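PDB 1RQB: methylmalonyl-CoA carboxyltransferase 5S subunit from Propionibacterium freudenreichii subsp. shermanii, which transfers a carboxyl group from the biotin of the 1.3S subunit to pyruvate, forming oxaloacetate, with one bound cobalt ion per subunit. Local coordinates for residues G367-F372 with R381-F386; I389-Y394 with K404-A409; F355-T360 with A396-R401. All coordinates share one frame; numbering follows the deposited sequence.

All three contacts lie in the conserved carboxylase domain, in the helical part of the chain, on the same side of the chain's centre. Interactions 1 and 2 follow each other along the chain and share helix 384-390, interaction 1 at its start and interaction 2 at its end. Their centres are about 12 Å apart, and Met382 touches Ala409. Interaction 3 encloses interaction 1 within its loop and alternates with interaction 2; its centre is about 12 Å from that of interaction 2 and about 15 Å from that of interaction 1. Arg401 of interaction 3 makes a weak hydrogen bond to Met390 O of interaction 2. Together the contacts pack helices 362-376, 384-390 and 403-413, away from the annotated sites.

Interaction 1: G367-F372 with R381-F386; sequences GTQAVF and RMTGEF
Gln369 uses both ends of its side-chain amide on the backbone of 381-386. Its OE1 accepts from Thr383 N at 3.2 Å, and the donor lies nearly along the C=O axis. Its NE2 donates to Arg381 O, also at 3.2 Å, with an N-H...O angle of 161°. That oxygen lies close to the plane of the Gln369 amide, but the NE2 approaches from above the plane of the Arg381 carbonyl. The same NE2 is hydrogen-bonded to Asn373 OD1 in its own helix. Three bonds therefore fix the rotation of this buried amide.

CG of Gln369 is anti to the backbone N (chi1 -172°). This sets CG over the centre of the Phe386 ring, 3.6 Å from its centroid, in a CH-pi contact. The bend at chi2 then turns the amide to the backbone of Met382 and Thr383. Thr383 plays a second part. Its OG1 accepts from Phe386 N at 3.0 Å and caps the start of helix 384-390. Its CG2 meets Thr368 CG2 and touches CE1 of Phe372, 3.3 Å away, the Thr383 and Phe372 side chains crossing at about a right angle. Arg381 O sits at the edge of the Phe372 ring, near its plane and closest to CD1. The extended Arg381 side chain runs past this ring, and CE1 of Phe372 lies over one face of its guanidinium, 4.0 Å from NE. The planes of ring and guanidinium are 35° apart.

Farther out, Phe386 also touches Val349 of helix 339-352 and Val405 of helix 403-413. Two consecutive helices of the conserved carboxylase domain are joined here: a glutamine of helix 362-376 holds Arg381 O and the backbone N of Thr383, the N-cap of helix 384-390.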
loop_
_atom_site.group_PDB
_atom_site.type_symbol
_atom_site.label_atom_id
_atom_site.label_comp_id
_atom_site.label_asym_id
_atom_site.label_seq_id
_atom_site.Cartn_x
_atom_site.Cartn_y
_atom_site.Cartn_z
ATOM N N GLY A 367 16.584 -4.452 22.150
ATOM C CA GLY A 367 16.215 -5.817 21.822
ATOM C C GLY A 367 17.211 -6.832 22.358
ATOM O O GLY A 367 16.830 -7.863 22.912
ATOM N N THR A 368 18.495 -6.531 22.202
ATOM C CA THR A 368 19.554 -7.437 22.673
ATOM C C THR A 368 19.494 -7.570 24.195
ATOM O O THR A 368 19.535 -8.678 24.729
ATOM C CB THR A 368 20.937 -6.922 22.287
ATOM O OG1 THR A 368 21.064 -6.959 20.863
ATOM C CG2 THR A 368 22.030 -7.793 22.920
ATOM N N GLN A 369 19.396 -6.439 24.886
ATOM C CA GLN A 369 19.352 -6.459 26.355
ATOM C C GLN A 369 18.114 -7.229 26.819
ATOM O O GLN A 369 18.137 -7.895 27.853
ATOM C CB GLN A 369 19.334 -5.038 26.913
ATOM C CG GLN A 369 19.481 -4.984 28.416
ATOM C CD GLN A 369 20.713 -5.743 28.884
ATOM O OE1 GLN A 369 21.810 -5.531 28.370
ATOM N NE2 GLN A 369 20.535 -6.632 29.864
ATOM N N ALA A 370 17.038 -7.149 26.043
ATOM C CA ALA A 370 15.795 -7.856 26.384
ATOM C C ALA A 370 16.036 -9.365 26.301
ATOM O O ALA A 370 15.581 -10.129 27.150
ATOM C CB ALA A 370 14.675 -7.448 25.424
ATOM N N VAL A 371 16.758 -9.787 25.271
ATOM C CA VAL A 371 17.064 -11.213 25.090
ATOM C C VAL A 371 17.955 -11.694 26.238
ATOM O O VAL A 371 17.792 -12.807 26.733
ATOM C CB VAL A 371 17.786 -11.467 23.752
ATOM C CG1 VAL A 371 18.214 -12.924 23.662
ATOM C CG2 VAL A 371 16.867 -11.117 22.590
ATOM N N PHE A 372 18.888 -10.845 26.667
ATOM C CA PHE A 372 19.810 -11.197 27.757
ATOM C C PHE A 372 19.053 -11.373 29.075
ATOM O O PHE A 372 19.313 -12.309 29.829
ATOM C CB PHE A 372 20.876 -10.112 27.947
ATOM C CG PHE A 372 22.001 -10.178 26.954
ATOM C CD1 PHE A 372 23.160 -9.435 27.157
ATOM C CD2 PHE A 372 21.911 -10.981 25.822
ATOM C CE1 PHE A 372 24.211 -9.494 26.249
ATOM C CE2 PHE A 372 22.957 -11.045 24.909
ATOM C CZ PHE A 372 24.110 -10.299 25.124
ATOM N N ARG A 381 23.615 -9.640 32.914
ATOM C CA ARG A 381 24.663 -9.320 31.936
ATOM C C ARG A 381 24.137 -8.235 30.993
ATOM O O ARG A 381 23.173 -8.447 30.259
ATOM C CB ARG A 381 25.046 -10.551 31.111
ATOM C CG ARG A 381 26.098 -10.237 30.052
ATOM C CD ARG A 381 26.442 -11.436 29.179
ATOM N NE ARG A 381 27.416 -11.082 28.146
ATOM C CZ ARG A 381 27.855 -11.915 27.206
ATOM N NH1 ARG A 381 27.412 -13.166 27.156
ATOM N NH2 ARG A 381 28.740 -11.497 26.310
HETATM N N MSE A 382 24.775 -7.072 31.028
HETATM C CA MSE A 382 24.377 -5.950 30.168
HETATM C C MSE A 382 25.426 -5.749 29.073
HETATM O O MSE A 382 26.627 -5.824 29.325
HETATM C CB MSE A 382 24.274 -4.659 30.979
HETATM C CG MSE A 382 23.210 -4.659 32.049
HETATM SE SE MSE A 382 23.269 -3.036 33.099
HETATM C CE MSE A 382 23.750 -1.790 31.721
ATOM N N THR A 383 24.964 -5.498 27.855
ATOM C CA THR A 383 25.897 -5.246 26.749
ATOM C C THR A 383 26.596 -3.914 27.030
ATOM O O THR A 383 26.115 -3.110 27.828
ATOM C CB THR A 383 25.155 -5.142 25.412
ATOM O OG1 THR A 383 24.336 -3.968 25.411
ATOM C CG2 THR A 383 24.268 -6.356 25.206
ATOM N N GLY A 384 27.732 -3.680 26.385
ATOM C CA GLY A 384 28.442 -2.436 26.610
ATOM C C GLY A 384 27.639 -1.241 26.132
ATOM O O GLY A 384 27.698 -0.162 26.717
ATOM N N GLU A 385 26.878 -1.447 25.062
ATOM C CA GLU A 385 26.053 -0.382 24.475
ATOM C C GLU A 385 24.906 -0.036 25.426
ATOM O O GLU A 385 24.616 1.138 25.653
ATOM C CB GLU A 385 25.479 -0.828 23.126
ATOM C CG GLU A 385 26.519 -1.224 22.081
ATOM C CD GLU A 385 27.267 -2.501 22.446
ATOM O OE1 GLU A 385 26.604 -3.518 22.752
ATOM O OE2 GLU A 385 28.517 -2.493 22.423
ATOM N N PHE A 386 24.252 -1.051 25.983
ATOM C CA PHE A 386 23.132 -0.783 26.896
ATOM C C PHE A 386 23.653 -0.038 28.125
ATOM O O PHE A 386 23.021 0.900 28.611
ATOM C CB PHE A 386 22.441 -2.066 27.357
ATOM C CG PHE A 386 21.228 -1.813 28.210
ATOM C CD1 PHE A 386 20.040 -1.365 27.635
ATOM C CD2 PHE A 386 21.288 -1.958 29.588
ATOM C CE1 PHE A 386 18.927 -1.062 28.429
ATOM C CE2 PHE A 386 20.186 -1.657 30.392
ATOM C CZ PHE A 386 19.003 -1.208 29.812
#

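Interaction 2: I389-Y394 with K404-A409; sequences IMLGYY and KVVKLA
Met390 and Leu391 present two bumps to one side of helix 403-413, and Ala409 supplies the small surface that lets them come close. Met390, a selenomethionine, bends at both chi2 (-60°) and chi3 (-44°). The folded chain lays its CE methyl against the first turn of 404-409. There CE meets CG2 of Val406 at 3.5 Å and CB of Val405 at 3.8 Å. It thus fills the hollow between two successive valines, close to the backbone N of Val406. Its SE lies beside CG1 of Val405. The root of the same side chain serves a different neighbour: Met390 CB packs on Ala409 CB at 3.9 Å.

Leu391 fills the next hollow along the helix. Its CD2 methyl rests 3.9 Å from both Val406 O and Ala409 CB, and CG1 of Val406 stands a little farther off at 4.3 Å. CD1, the other branch, lies by the carbonyl of Ala409, with its oxygen 4.0 Å away. The isobutyl fork therefore bears on the backbone as well as on side chains. Pro417 and Glu410 also touch it. An alanine in place of Leu391 would probably open a gap beside Val406 and Ala409 and leave the Ala409 methyl without its leucine partner.

No hydrogen bond joins the two segments, so side-chain shape carries this buried contact. Met390 lies in the last turn of helix 384-390, and just beyond it the chain turns away at Gly392. The positive phi of Gly392 (85°) and two bonds back into the last turn mark a Schellman motif. Here the C-terminal end of one helix packs on the early turns of the next within the all-helical part of the conserved carboxylase domain.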
loop_
_atom_site.group_PDB
_atom_site.type_symbol
_atom_site.label_atom_id
_atom_site.label_comp_id
_atom_site.label_asym_id
_atom_site.label_seq_id
_atom_site.Cartn_x
_atom_site.Cartn_y
_atom_site.Cartn_z
ATOM N N ILE A 389 24.028 3.592 27.335
ATOM C CA ILE A 389 22.752 4.321 27.307
ATOM C C ILE A 389 22.325 4.645 28.741
ATOM O O ILE A 389 21.988 5.784 29.059
ATOM C CB ILE A 389 21.618 3.494 26.656
ATOM C CG1 ILE A 389 21.904 3.280 25.170
ATOM C CG2 ILE A 389 20.290 4.214 26.832
ATOM C CD1 ILE A 389 20.806 2.538 24.427
HETATM N N MSE A 390 22.360 3.639 29.609
HETATM C CA MSE A 390 21.937 3.812 31.007
HETATM C C MSE A 390 22.816 4.837 31.728
HETATM O O MSE A 390 22.338 5.542 32.614
HETATM C CB MSE A 390 21.994 2.480 31.764
HETATM C CG MSE A 390 21.036 1.414 31.258
HETATM SE SE MSE A 390 19.182 1.994 31.373
HETATM C CE MSE A 390 19.209 2.784 33.142
ATOM N N LEU A 391 24.085 4.937 31.351
ATOM C CA LEU A 391 24.996 5.863 32.040
ATOM C C LEU A 391 25.030 7.242 31.376
ATOM O O LEU A 391 25.775 8.120 31.811
ATOM C CB LEU A 391 26.404 5.259 32.101
ATOM C CG LEU A 391 26.427 3.940 32.882
ATOM C CD1 LEU A 391 27.748 3.217 32.674
ATOM C CD2 LEU A 391 26.177 4.224 34.349
ATOM N N GLY A 392 24.235 7.442 30.328
ATOM C CA GLY A 392 24.194 8.742 29.673
ATOM C C GLY A 392 25.237 9.047 28.609
ATOM O O GLY A 392 25.357 10.189 28.169
ATOM N N TYR A 393 25.964 8.039 28.147
ATOM C CA TYR A 393 27.004 8.310 27.145
ATOM C C TYR A 393 26.405 8.485 25.748
ATOM O O TYR A 393 27.121 8.775 24.793
ATOM C CB TYR A 393 28.083 7.231 27.186
ATOM C CG TYR A 393 28.953 7.395 28.415
ATOM C CD1 TYR A 393 28.513 6.953 29.661
ATOM C CD2 TYR A 393 30.170 8.078 28.350
ATOM C CE1 TYR A 393 29.256 7.188 30.820
ATOM C CE2 TYR A 393 30.924 8.322 29.507
ATOM C CZ TYR A 393 30.457 7.874 30.738
ATOM O OH TYR A 393 31.169 8.119 31.895
ATOM N N TYR A 394 25.093 8.329 25.621
ATOM C CA TYR A 394 24.453 8.555 24.317
ATOM C C TYR A 394 23.602 9.823 24.406
ATOM O O TYR A 394 22.981 10.240 23.429
ATOM C CB TYR A 394 23.564 7.380 23.916
ATOM C CG TYR A 394 24.317 6.161 23.427
ATOM C CD1 TYR A 394 23.631 5.047 22.946
ATOM C CD2 TYR A 394 25.712 6.114 23.451
ATOM C CE1 TYR A 394 24.313 3.913 22.506
ATOM C CE2 TYR A 394 26.404 4.986 23.013
ATOM C CZ TYR A 394 25.698 3.892 22.546
ATOM O OH TYR A 394 26.370 2.772 22.131
ATOM N N LYS A 404 17.811 2.319 39.716
ATOM C CA LYS A 404 18.234 0.973 40.128
ATOM C C LYS A 404 19.094 0.351 39.026
ATOM O O LYS A 404 20.152 -0.218 39.289
ATOM C CB LYS A 404 17.013 0.082 40.375
ATOM C CG LYS A 404 16.010 0.645 41.371
ATOM C CD LYS A 404 16.625 0.883 42.736
ATOM C CE LYS A 404 15.588 1.448 43.695
ATOM N NZ LYS A 404 16.166 1.740 45.038
ATOM N N VAL A 405 18.630 0.465 37.786
ATOM C CA VAL A 405 19.364 -0.115 36.652
ATOM C C VAL A 405 20.610 0.718 36.346
ATOM O O VAL A 405 21.613 0.195 35.864
ATOM C CB VAL A 405 18.489 -0.188 35.400
ATOM C CG1 VAL A 405 19.250 -0.903 34.286
ATOM C CG2 VAL A 405 17.197 -0.923 35.720
ATOM N N VAL A 406 20.543 2.015 36.616
ATOM C CA VAL A 406 21.703 2.882 36.371
ATOM C C VAL A 406 22.850 2.421 37.270
ATOM O O VAL A 406 23.986 2.248 36.828
ATOM C CB VAL A 406 21.381 4.348 36.702
ATOM C CG1 VAL A 406 22.649 5.173 36.672
ATOM C CG2 VAL A 406 20.381 4.899 35.702
ATOM N N LYS A 407 22.518 2.208 38.538
ATOM C CA LYS A 407 23.496 1.772 39.544
ATOM C C LYS A 407 24.158 0.473 39.079
ATOM O O LYS A 407 25.381 0.343 39.106
ATOM C CB LYS A 407 22.785 1.578 40.886
ATOM C CG LYS A 407 23.698 1.281 42.064
ATOM C CD LYS A 407 22.883 1.197 43.350
ATOM C CE LYS A 407 23.757 0.934 44.565
ATOM N NZ LYS A 407 22.945 0.889 45.819
ATOM N N LEU A 408 23.350 -0.477 38.622
ATOM C CA LEU A 408 23.884 -1.766 38.157
ATOM C C LEU A 408 24.844 -1.555 36.984
ATOM O O LEU A 408 25.870 -2.225 36.885
ATOM C CB LEU A 408 22.747 -2.694 37.724
ATOM C CG LEU A 408 21.733 -3.086 38.796
ATOM C CD1 LEU A 408 20.731 -4.071 38.211
ATOM C CD2 LEU A 408 22.460 -3.707 39.984
ATOM N N ALA A 409 24.506 -0.622 36.095
ATOM C CA ALA A 409 25.334 -0.347 34.912
ATOM C C ALA A 409 26.701 0.195 35.334
ATOM O O ALA A 409 27.726 -0.149 34.747
ATOM C CB ALA A 409 24.632 0.662 33.998
#

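Interaction 3: F355-T360 with A396-R401; sequences FPPLVT and ASPADR
The Phe355 ring meets Ala399 at its edge. The Ala399 CB methyl lies near the ring plane, 4.1 Å from CD1. With CG anti to the carbonyl carbon (chi1 -71°), the ring is carried clear of its own carbonyl, which faces Pro398 instead. Pro170 and Val171, from a loop elsewhere in the chain, also touch this ring.

Pro398 brings a puckered ring to the contact. Its CG comes closest, 3.5 Å from Phe355 O, and its CD lies 3.9 Å from Pro356 CA. The proline therefore rests on the peptide joining Phe355 to Pro356. Phe355 O is buried by this contact and has no hydrogen-bond partner in the model. Pro356 CB is 4.4 Å from Pro398 CD. Pro357 CD stands 4.3 Å from Pro398 CG. Three prolines thus meet through ring carbons and backbone, without a hydrogen bond between the two segments.

Both segments are loops without regular helix or strand. The loop holding 355-360 links helix 339-352 to helix 362-376. The loop holding 396-401 links helix 384-390 to helix 403-413. The contact is loop-to-loop packing within the conserved carboxylase domain. The side chain of Pro357 is about 13 Å from the bound cobalt ion.

Ser397 and Arg401 brace the second loop from within. Arg401 NH1 donates to Ser397 OG at 2.9 Å, with an N-H...O angle of 143°. The acceptor is tilted 19° from the guanidinium plane. Ser397 OG is also hydrogen-bonded to Ala353 O, in the first loop just before 355-360, and Arg401 NH1 to Gly395 O. A backbone hydrogen bond pairs Ala399 with Gly354.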
loop_
_atom_site.group_PDB
_atom_site.type_symbol
_atom_site.label_atom_id
_atom_site.label_comp_id
_atom_site.label_asym_id
_atom_site.label_seq_id
_atom_site.Cartn_x
_atom_site.Cartn_y
_atom_site.Cartn_z
ATOM N N PHE A 355 12.452 5.401 27.872
ATOM C CA PHE A 355 11.516 5.410 26.738
ATOM C C PHE A 355 12.113 6.029 25.473
ATOM O O PHE A 355 11.512 6.914 24.864
ATOM C CB PHE A 355 10.231 6.157 27.091
ATOM C CG PHE A 355 9.370 5.429 28.071
ATOM C CD1 PHE A 355 9.177 5.927 29.354
ATOM C CD2 PHE A 355 8.763 4.230 27.717
ATOM C CE1 PHE A 355 8.389 5.238 30.276
ATOM C CE2 PHE A 355 7.976 3.535 28.626
ATOM C CZ PHE A 355 7.789 4.045 29.910
ATOM N N PRO A 356 13.303 5.591 25.061
ATOM C CA PRO A 356 13.776 6.227 23.831
ATOM C C PRO A 356 12.982 5.671 22.648
ATOM O O PRO A 356 12.390 4.596 22.730
ATOM C CB PRO A 356 15.242 5.814 23.775
ATOM C CG PRO A 356 15.208 4.436 24.402
ATOM C CD PRO A 356 14.323 4.687 25.620
ATOM N N PRO A 357 12.931 6.424 21.537
ATOM C CA PRO A 357 12.208 5.976 20.334
ATOM C C PRO A 357 12.910 4.684 19.912
ATOM O O PRO A 357 14.126 4.576 20.057
ATOM C CB PRO A 357 12.462 7.109 19.340
ATOM C CG PRO A 357 12.625 8.320 20.229
ATOM C CD PRO A 357 13.467 7.786 21.369
ATOM N N LEU A 358 12.178 3.698 19.394
ATOM C CA LEU A 358 12.830 2.435 19.020
ATOM C C LEU A 358 13.288 2.456 17.560
ATOM O O LEU A 358 12.765 1.744 16.704
ATOM C CB LEU A 358 11.908 1.244 19.284
ATOM C CG LEU A 358 11.649 0.980 20.774
ATOM C CD1 LEU A 358 10.817 -0.268 20.918
ATOM C CD2 LEU A 358 12.969 0.815 21.531
ATOM N N VAL A 359 14.281 3.289 17.296
ATOM C CA VAL A 359 14.863 3.397 15.952
ATOM C C VAL A 359 16.333 2.988 16.064
ATOM O O VAL A 359 16.887 2.955 17.162
ATOM C CB VAL A 359 14.790 4.839 15.426
ATOM C CG1 VAL A 359 13.354 5.280 15.358
ATOM C CG2 VAL A 359 15.579 5.772 16.333
ATOM N N THR A 360 16.953 2.662 14.941
ATOM C CA THR A 360 18.374 2.284 14.978
ATOM C C THR A 360 19.165 3.469 15.533
ATOM O O THR A 360 18.925 4.612 15.149
ATOM C CB THR A 360 18.894 1.955 13.574
ATOM O OG1 THR A 360 18.119 0.885 13.023
ATOM C CG2 THR A 360 20.358 1.544 13.634
ATOM N N ALA A 396 20.725 12.350 26.814
ATOM C CA ALA A 396 19.586 12.241 27.737
ATOM C C ALA A 396 18.447 11.457 27.082
ATOM O O ALA A 396 18.298 11.454 25.862
ATOM C CB ALA A 396 19.095 13.634 28.127
ATOM N N SER A 397 17.650 10.788 27.911
ATOM C CA SER A 397 16.496 10.020 27.421
ATOM C C SER A 397 15.256 10.910 27.520
ATOM O O SER A 397 15.277 11.927 28.212
ATOM C CB SER A 397 16.298 8.765 28.271
ATOM O OG SER A 397 17.358 7.836 28.090
ATOM N N PRO A 398 14.173 10.564 26.800
ATOM C CA PRO A 398 12.955 11.380 26.870
ATOM C C PRO A 398 12.416 11.464 28.300
ATOM O O PRO A 398 11.859 12.482 28.706
ATOM C CB PRO A 398 12.004 10.649 25.932
ATOM C CG PRO A 398 12.936 10.164 24.864
ATOM C CD PRO A 398 14.092 9.607 25.682
ATOM N N ALA A 399 12.578 10.385 29.054
ATOM C CA ALA A 399 12.128 10.345 30.453
ATOM C C ALA A 399 13.316 9.943 31.329
ATOM O O ALA A 399 14.368 9.557 30.820
ATOM C CB ALA A 399 10.993 9.341 30.621
ATOM N N ASP A 400 13.143 10.022 32.645
ATOM C CA ASP A 400 14.230 9.665 33.568
ATOM C C ASP A 400 14.470 8.155 33.546
ATOM O O ASP A 400 13.533 7.358 33.564
ATOM C CB ASP A 400 13.902 10.125 34.991
ATOM C CG ASP A 400 13.879 11.636 35.117
ATOM O OD1 ASP A 400 14.864 12.281 34.695
ATOM O OD2 ASP A 400 12.882 12.181 35.640
ATOM N N ARG A 401 15.744 7.779 33.488
ATOM C CA ARG A 401 16.136 6.363 33.476
ATOM C C ARG A 401 16.011 5.782 34.887
ATOM O O ARG A 401 16.078 6.503 35.880
ATOM C CB ARG A 401 17.564 6.215 32.924
ATOM C CG ARG A 401 17.665 6.550 31.420
ATOM C CD ARG A 401 19.062 6.346 30.859
ATOM N NE ARG A 401 20.023 7.341 31.323
ATOM C CZ ARG A 401 20.393 8.400 30.608
ATOM N NH1 ARG A 401 19.884 8.600 29.396
ATOM N NH2 ARG A 401 21.265 9.267 31.104
#